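Local coordinates for Lmo0740 protein (Listeria monocytogenes, PDB 4RFA), which probably acts as a Crp-type transcription activator, joining a cyclic nucleotide-binding domain to a DNA-binding domain within a dimer, at residues Arg153-Met165 against Leu177-Arg191. Numbering follows the deposited sequence.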
loop_
_atom_site.group_PDB
_atom_site.type_symbol
_atom_site.label_atom_id
_atom_site.label_comp_id
_atom_site.label_asym_id
_atom_site.label_seq_id
_atom_site.Cartn_x
_atom_site.Cartn_y
_atom_site.Cartn_z
ATOM N N ARG A 153 7.379 -3.954 17.258
ATOM C CA ARG A 153 7.206 -4.528 15.932
ATOM C C ARG A 153 6.868 -6.014 15.934
ATOM O O ARG A 153 6.073 -6.478 15.123
ATOM C CB ARG A 153 8.461 -4.310 15.110
ATOM C CG ARG A 153 8.671 -2.849 14.783
ATOM C CD ARG A 153 9.552 -2.584 13.596
ATOM N NE ARG A 153 10.905 -3.141 13.673
ATOM C CZ ARG A 153 11.976 -2.528 14.172
ATOM N NH1 ARG A 153 11.890 -1.317 14.751
ATOM N NH2 ARG A 153 13.154 -3.133 14.087
ATOM N N ILE A 154 7.461 -6.776 16.848
ATOM C CA ILE A 154 7.243 -8.219 16.835
ATOM C C ILE A 154 5.805 -8.566 17.213
ATOM O O ILE A 154 5.194 -9.480 16.641
ATOM C CB ILE A 154 8.282 -8.954 17.713
ATOM C CG1 ILE A 154 8.217 -10.460 17.449
ATOM C CG2 ILE A 154 8.104 -8.668 19.200
ATOM C CD1 ILE A 154 9.307 -11.216 18.156
ATOM N N TYR A 155 5.237 -7.841 18.168
ATOM C CA TYR A 155 3.808 -8.037 18.462
ATOM C C TYR A 155 2.959 -7.770 17.253
ATOM O O TYR A 155 2.045 -8.520 16.958
ATOM C CB TYR A 155 3.375 -7.076 19.575
ATOM C CG TYR A 155 3.509 -7.662 20.992
ATOM C CD1 TYR A 155 2.595 -8.595 21.438
ATOM C CD2 TYR A 155 4.507 -7.263 21.863
ATOM C CE1 TYR A 155 2.653 -9.131 22.719
ATOM C CE2 TYR A 155 4.568 -7.772 23.162
ATOM C CZ TYR A 155 3.642 -8.731 23.561
ATOM O OH TYR A 155 3.633 -9.302 24.803
HETATM N N MSE A 156 3.225 -6.644 16.588
HETATM C CA MSE A 156 2.425 -6.210 15.461
HETATM C C MSE A 156 2.625 -7.178 14.340
HETATM O O MSE A 156 1.660 -7.515 13.695
HETATM C CB MSE A 156 2.808 -4.815 14.918
HETATM C CG MSE A 156 2.427 -3.761 15.946
HETATM SE SE MSE A 156 3.201 -1.990 15.453
HETATM C CE MSE A 156 1.996 -1.797 13.927
ATOM N N ALA A 157 3.865 -7.607 14.081
ATOM C CA ALA A 157 4.090 -8.639 13.070
ATOM C C ALA A 157 3.268 -9.925 13.350
ATOM O O ALA A 157 2.612 -10.481 12.477
ATOM C CB ALA A 157 5.567 -8.977 12.985
ATOM N N LEU A 158 3.392 -10.467 14.546
ATOM C CA LEU A 158 2.778 -11.749 14.824
ATOM C C LEU A 158 1.285 -11.623 14.761
ATOM O O LEU A 158 0.596 -12.558 14.339
ATOM C CB LEU A 158 3.191 -12.251 16.195
ATOM C CG LEU A 158 4.593 -12.826 16.227
ATOM C CD1 LEU A 158 5.033 -13.063 17.660
ATOM C CD2 LEU A 158 4.705 -14.104 15.395
ATOM N N GLU A 159 0.767 -10.440 15.085
ATOM C CA GLU A 159 -0.646 -10.203 14.896
ATOM C C GLU A 159 -1.067 -10.091 13.432
ATOM O O GLU A 159 -2.160 -10.571 13.081
ATOM C CB GLU A 159 -1.143 -8.973 15.706
ATOM C CG GLU A 159 -2.457 -8.414 15.224
ATOM C CD GLU A 159 -2.867 -7.105 15.905
ATOM O OE1 GLU A 159 -2.851 -7.020 17.152
ATOM O OE2 GLU A 159 -3.245 -6.163 15.166
ATOM N N ASN A 160 -0.296 -9.364 12.623
ATOM C CA ASN A 160 -0.574 -9.197 11.213
ATOM C C ASN A 160 -0.578 -10.598 10.577
ATOM O O ASN A 160 -1.425 -10.941 9.746
ATOM C CB ASN A 160 0.541 -8.427 10.465
ATOM C CG ASN A 160 0.626 -6.899 10.777
ATOM O OD1 ASN A 160 -0.276 -6.272 11.317
ATOM N ND2 ASN A 160 1.726 -6.293 10.337
ATOM N N LEU A 161 0.437 -11.374 10.888
ATOM C CA LEU A 161 0.495 -12.745 10.314
ATOM C C LEU A 161 -0.663 -13.642 10.796
ATOM O O LEU A 161 -1.221 -14.422 10.033
ATOM C CB LEU A 161 1.803 -13.373 10.673
ATOM C CG LEU A 161 2.979 -12.635 10.041
ATOM C CD1 LEU A 161 4.286 -13.186 10.558
ATOM C CD2 LEU A 161 2.982 -12.739 8.529
ATOM N N ALA A 162 -1.061 -13.512 12.057
ATOM C CA ALA A 162 -2.178 -14.335 12.556
ATOM C C ALA A 162 -3.421 -13.999 11.786
ATOM O O ALA A 162 -4.172 -14.865 11.376
ATOM C CB ALA A 162 -2.408 -14.109 14.035
ATOM N N VAL A 163 -3.621 -12.724 11.534
ATOM C CA VAL A 163 -4.727 -12.337 10.705
ATOM C C VAL A 163 -4.537 -12.867 9.268
ATOM O O VAL A 163 -5.482 -13.372 8.676
ATOM C CB VAL A 163 -4.906 -10.815 10.688
ATOM C CG1 VAL A 163 -5.961 -10.404 9.641
ATOM C CG2 VAL A 163 -5.321 -10.329 12.068
ATOM N N GLU A 164 -3.352 -12.762 8.710
ATOM C CA GLU A 164 -3.182 -13.095 7.319
ATOM C C GLU A 164 -3.199 -14.559 7.008
ATOM O O GLU A 164 -3.710 -14.957 6.018
ATOM C CB GLU A 164 -1.855 -12.578 6.832
ATOM C CG GLU A 164 -1.880 -11.165 6.373
ATOM C CD GLU A 164 -0.504 -10.616 6.154
ATOM O OE1 GLU A 164 0.453 -11.377 6.102
ATOM O OE2 GLU A 164 -0.391 -9.410 6.023
HETATM N N MSE A 165 -2.606 -15.347 7.868
HETATM C CA MSE A 165 -2.075 -16.593 7.503
HETATM C C MSE A 165 -2.169 -17.567 8.604
HETATM O O MSE A 165 -1.574 -18.629 8.525
HETATM C CB MSE A 165 -0.654 -16.142 7.573
HETATM C CG MSE A 165 0.228 -16.731 6.529
HETATM SE SE MSE A 165 2.027 -16.265 7.011
HETATM C CE MSE A 165 2.124 -14.947 5.599
ATOM N N LEU A 177 0.714 -20.360 13.154
ATOM C CA LEU A 177 1.238 -19.768 11.927
ATOM C C LEU A 177 1.898 -20.868 11.073
ATOM O O LEU A 177 2.424 -21.821 11.603
ATOM C CB LEU A 177 2.260 -18.671 12.231
ATOM C CG LEU A 177 1.811 -17.435 13.014
ATOM C CD1 LEU A 177 2.947 -16.442 13.064
ATOM C CD2 LEU A 177 0.556 -16.779 12.451
ATOM N N PRO A 178 1.944 -20.672 9.752
ATOM C CA PRO A 178 2.648 -21.626 8.894
ATOM C C PRO A 178 4.090 -21.890 9.283
ATOM O O PRO A 178 4.799 -21.026 9.802
ATOM C CB PRO A 178 2.646 -20.942 7.526
ATOM C CG PRO A 178 1.529 -19.993 7.578
ATOM C CD PRO A 178 1.495 -19.489 8.987
ATOM N N ASN A 179 4.515 -23.072 8.894
ATOM C CA ASN A 179 5.801 -23.621 9.194
ATOM C C ASN A 179 6.946 -22.785 8.675
ATOM O O ASN A 179 7.995 -22.720 9.306
ATOM C CB ASN A 179 5.883 -24.991 8.544
ATOM C CG ASN A 179 6.921 -25.865 9.185
ATOM O OD1 ASN A 179 7.893 -26.264 8.545
ATOM N ND2 ASN A 179 6.726 -26.168 10.456
ATOM N N PHE A 180 6.759 -22.158 7.516
ATOM C CA PHE A 180 7.818 -21.353 6.924
ATOM C C PHE A 180 8.147 -20.056 7.718
ATOM O O PHE A 180 9.199 -19.470 7.526
ATOM C CB PHE A 180 7.531 -21.065 5.433
ATOM C CG PHE A 180 6.406 -20.091 5.205
ATOM C CD1 PHE A 180 6.631 -18.730 5.285
ATOM C CD2 PHE A 180 5.129 -20.552 4.895
ATOM C CE1 PHE A 180 5.605 -17.823 5.054
ATOM C CE2 PHE A 180 4.096 -19.668 4.684
ATOM C CZ PHE A 180 4.327 -18.292 4.778
ATOM N N ILE A 181 7.261 -19.615 8.593
ATOM C CA ILE A 181 7.567 -18.539 9.528
ATOM C C ILE A 181 8.385 -19.087 10.715
ATOM O O ILE A 181 7.822 -19.600 11.724
ATOM C CB ILE A 181 6.323 -17.842 10.078
ATOM C CG1 ILE A 181 5.350 -17.400 8.965
ATOM C CG2 ILE A 181 6.751 -16.626 10.929
ATOM C CD1 ILE A 181 5.830 -16.308 8.075
ATOM N N ASN A 182 9.704 -19.028 10.553
ATOM C CA ASN A 182 10.655 -19.362 11.598
ATOM C C ASN A 182 11.315 -18.113 12.091
ATOM O O ASN A 182 11.000 -16.955 11.672
ATOM C CB ASN A 182 11.724 -20.361 11.111
ATOM C CG ASN A 182 12.446 -19.903 9.849
ATOM O OD1 ASN A 182 12.477 -18.735 9.514
ATOM N ND2 ASN A 182 13.058 -20.833 9.171
ATOM N N GLN A 183 12.244 -18.321 12.991
ATOM C CA GLN A 183 12.995 -17.231 13.585
ATOM C C GLN A 183 13.671 -16.283 12.609
ATOM O O GLN A 183 13.655 -15.050 12.788
ATOM C CB GLN A 183 14.023 -17.792 14.567
ATOM C CG GLN A 183 14.473 -16.776 15.593
ATOM C CD GLN A 183 15.217 -17.423 16.726
ATOM O OE1 GLN A 183 14.628 -18.065 17.619
ATOM N NE2 GLN A 183 16.517 -17.280 16.690
ATOM N N SER A 184 14.338 -16.841 11.612
ATOM C CA SER A 184 15.022 -16.030 10.603
ATOM C C SER A 184 14.041 -15.211 9.774
ATOM O O SER A 184 14.258 -14.027 9.496
ATOM C CB SER A 184 15.849 -16.950 9.664
ATOM O OG SER A 184 16.478 -16.167 8.670
ATOM N N VAL A 185 12.927 -15.829 9.396
ATOM C CA VAL A 185 11.940 -15.134 8.607
ATOM C C VAL A 185 11.253 -14.027 9.446
ATOM O O VAL A 185 11.125 -12.874 8.992
ATOM C CB VAL A 185 10.948 -16.112 8.019
ATOM C CG1 VAL A 185 9.753 -15.403 7.407
ATOM C CG2 VAL A 185 11.662 -17.034 6.979
ATOM N N LEU A 186 10.897 -14.361 10.683
ATOM C CA LEU A 186 10.274 -13.408 11.564
ATOM C C LEU A 186 11.164 -12.227 11.724
ATOM O O LEU A 186 10.681 -11.116 11.669
ATOM C CB LEU A 186 9.929 -14.019 12.925
ATOM C CG LEU A 186 9.091 -13.211 13.892
ATOM C CD1 LEU A 186 7.743 -12.919 13.265
ATOM C CD2 LEU A 186 8.922 -14.011 15.176
ATOM N N ALA A 187 12.460 -12.454 11.910
ATOM C CA ALA A 187 13.390 -11.369 12.043
ATOM C C ALA A 187 13.454 -10.464 10.820
ATOM O O ALA A 187 13.601 -9.229 10.939
ATOM C CB ALA A 187 14.772 -11.873 12.337
ATOM N N ARG A 188 13.439 -11.074 9.647
ATOM C CA ARG A 188 13.473 -10.326 8.418
ATOM C C ARG A 188 12.217 -9.501 8.259
ATOM O O ARG A 188 12.303 -8.346 7.805
ATOM C CB ARG A 188 13.702 -11.232 7.227
ATOM C CG ARG A 188 15.068 -11.912 7.288
ATOM C CD ARG A 188 15.160 -13.060 6.330
ATOM N NE ARG A 188 15.079 -12.595 4.976
ATOM C CZ ARG A 188 14.709 -13.369 3.978
ATOM N NH1 ARG A 188 14.405 -14.648 4.220
ATOM N NH2 ARG A 188 14.653 -12.869 2.768
ATOM N N TYR A 189 11.064 -10.033 8.682
ATOM C CA TYR A 189 9.809 -9.305 8.540
ATOM C C TYR A 189 9.717 -8.188 9.567
ATOM O O TYR A 189 9.081 -7.131 9.329
ATOM C CB TYR A 189 8.662 -10.273 8.621
ATOM C CG TYR A 189 7.254 -9.699 8.531
ATOM C CD1 TYR A 189 6.771 -9.077 7.395
ATOM C CD2 TYR A 189 6.364 -9.901 9.581
ATOM C CE1 TYR A 189 5.445 -8.637 7.308
ATOM C CE2 TYR A 189 5.049 -9.453 9.506
ATOM C CZ TYR A 189 4.601 -8.817 8.372
ATOM O OH TYR A 189 3.311 -8.386 8.412
ATOM N N CYS A 190 10.312 -8.426 10.733
ATOM C CA CYS A 190 10.390 -7.401 11.778
ATOM C C CYS A 190 11.508 -6.396 11.587
ATOM O O CYS A 190 11.632 -5.474 12.370
ATOM C CB CYS A 190 10.492 -8.015 13.182
ATOM S SG CYS A 190 9.013 -8.935 13.601
ATOM N N ARG A 191 12.318 -6.623 10.566
ATOM C CA ARG A 191 13.402 -5.738 10.224
ATOM C C ARG A 191 14.295 -5.527 11.489
ATOM O O ARG A 191 14.470 -4.416 12.013
ATOM C CB ARG A 191 12.791 -4.481 9.553
ATOM C CG ARG A 191 11.698 -4.808 8.474
ATOM C CD ARG A 191 11.284 -3.550 7.699
ATOM N NE ARG A 191 10.118 -3.476 6.756
ATOM C CZ ARG A 191 9.035 -4.257 6.625
ATOM N NH1 ARG A 191 8.811 -5.316 7.381
ATOM N NH2 ARG A 191 8.105 -3.893 5.694
#
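Arg153 reaches the C-terminal end of helix 183-189 with its guanidinium: NE donates to Cys190 O at 2.8 Å, nearly straight (163°) and within the guanidinium plane, while NH2 makes weaker bonds to Cys190 O and Arg191 O. The bend at chi3 turns the group onto these two carbonyls, at a Schellman motif where Arg191 takes positive phi.

One turn on, Ala157 CB lies 3.5 Å from both Cys190 SG and Tyr189 CE2. The Tyr189 ring, its CG anti to the backbone N, reaches across helix 153-165, with Leu161 CG 3.8 Å from Tyr189 CE2. Tyr189 OH accepts from Asn160 ND2 at 3.3 Å; the OH lies close to the amide plane of Asn160, and the ring is turned 73° from that plane.

Beside Ala157, Leu158 CD2 touches both Leu177 CD1 (3.7 Å) and Leu186 CD1 (3.9 Å), crossing both side chains at about a right angle. Met165, a selenomethionine, closes the other end: CG meets Pro178 CG, and SE makes an oblique Met-aromatic contact with Phe180, 3.8 Å from CZ.

The Pro178-Ile181 type I turn and the N-cap bond from Val185 N to Asn182 OD1 shape the chain leading into helix 183-189. In the second shell, Phe75 of strand 72-76 packs on Leu161, Met165, Ile181 and Tyr189, and Ala147 of the second subunit packs on Arg153.

The two helix axes cross at 110°, and Ile154 also touches Ile197 of helix 194-206; this packing is consistent with the winged helix-turn-helix of Crp-family regulators, in which helices 183-189 and 194-206 would form the helix-turn-helix pair.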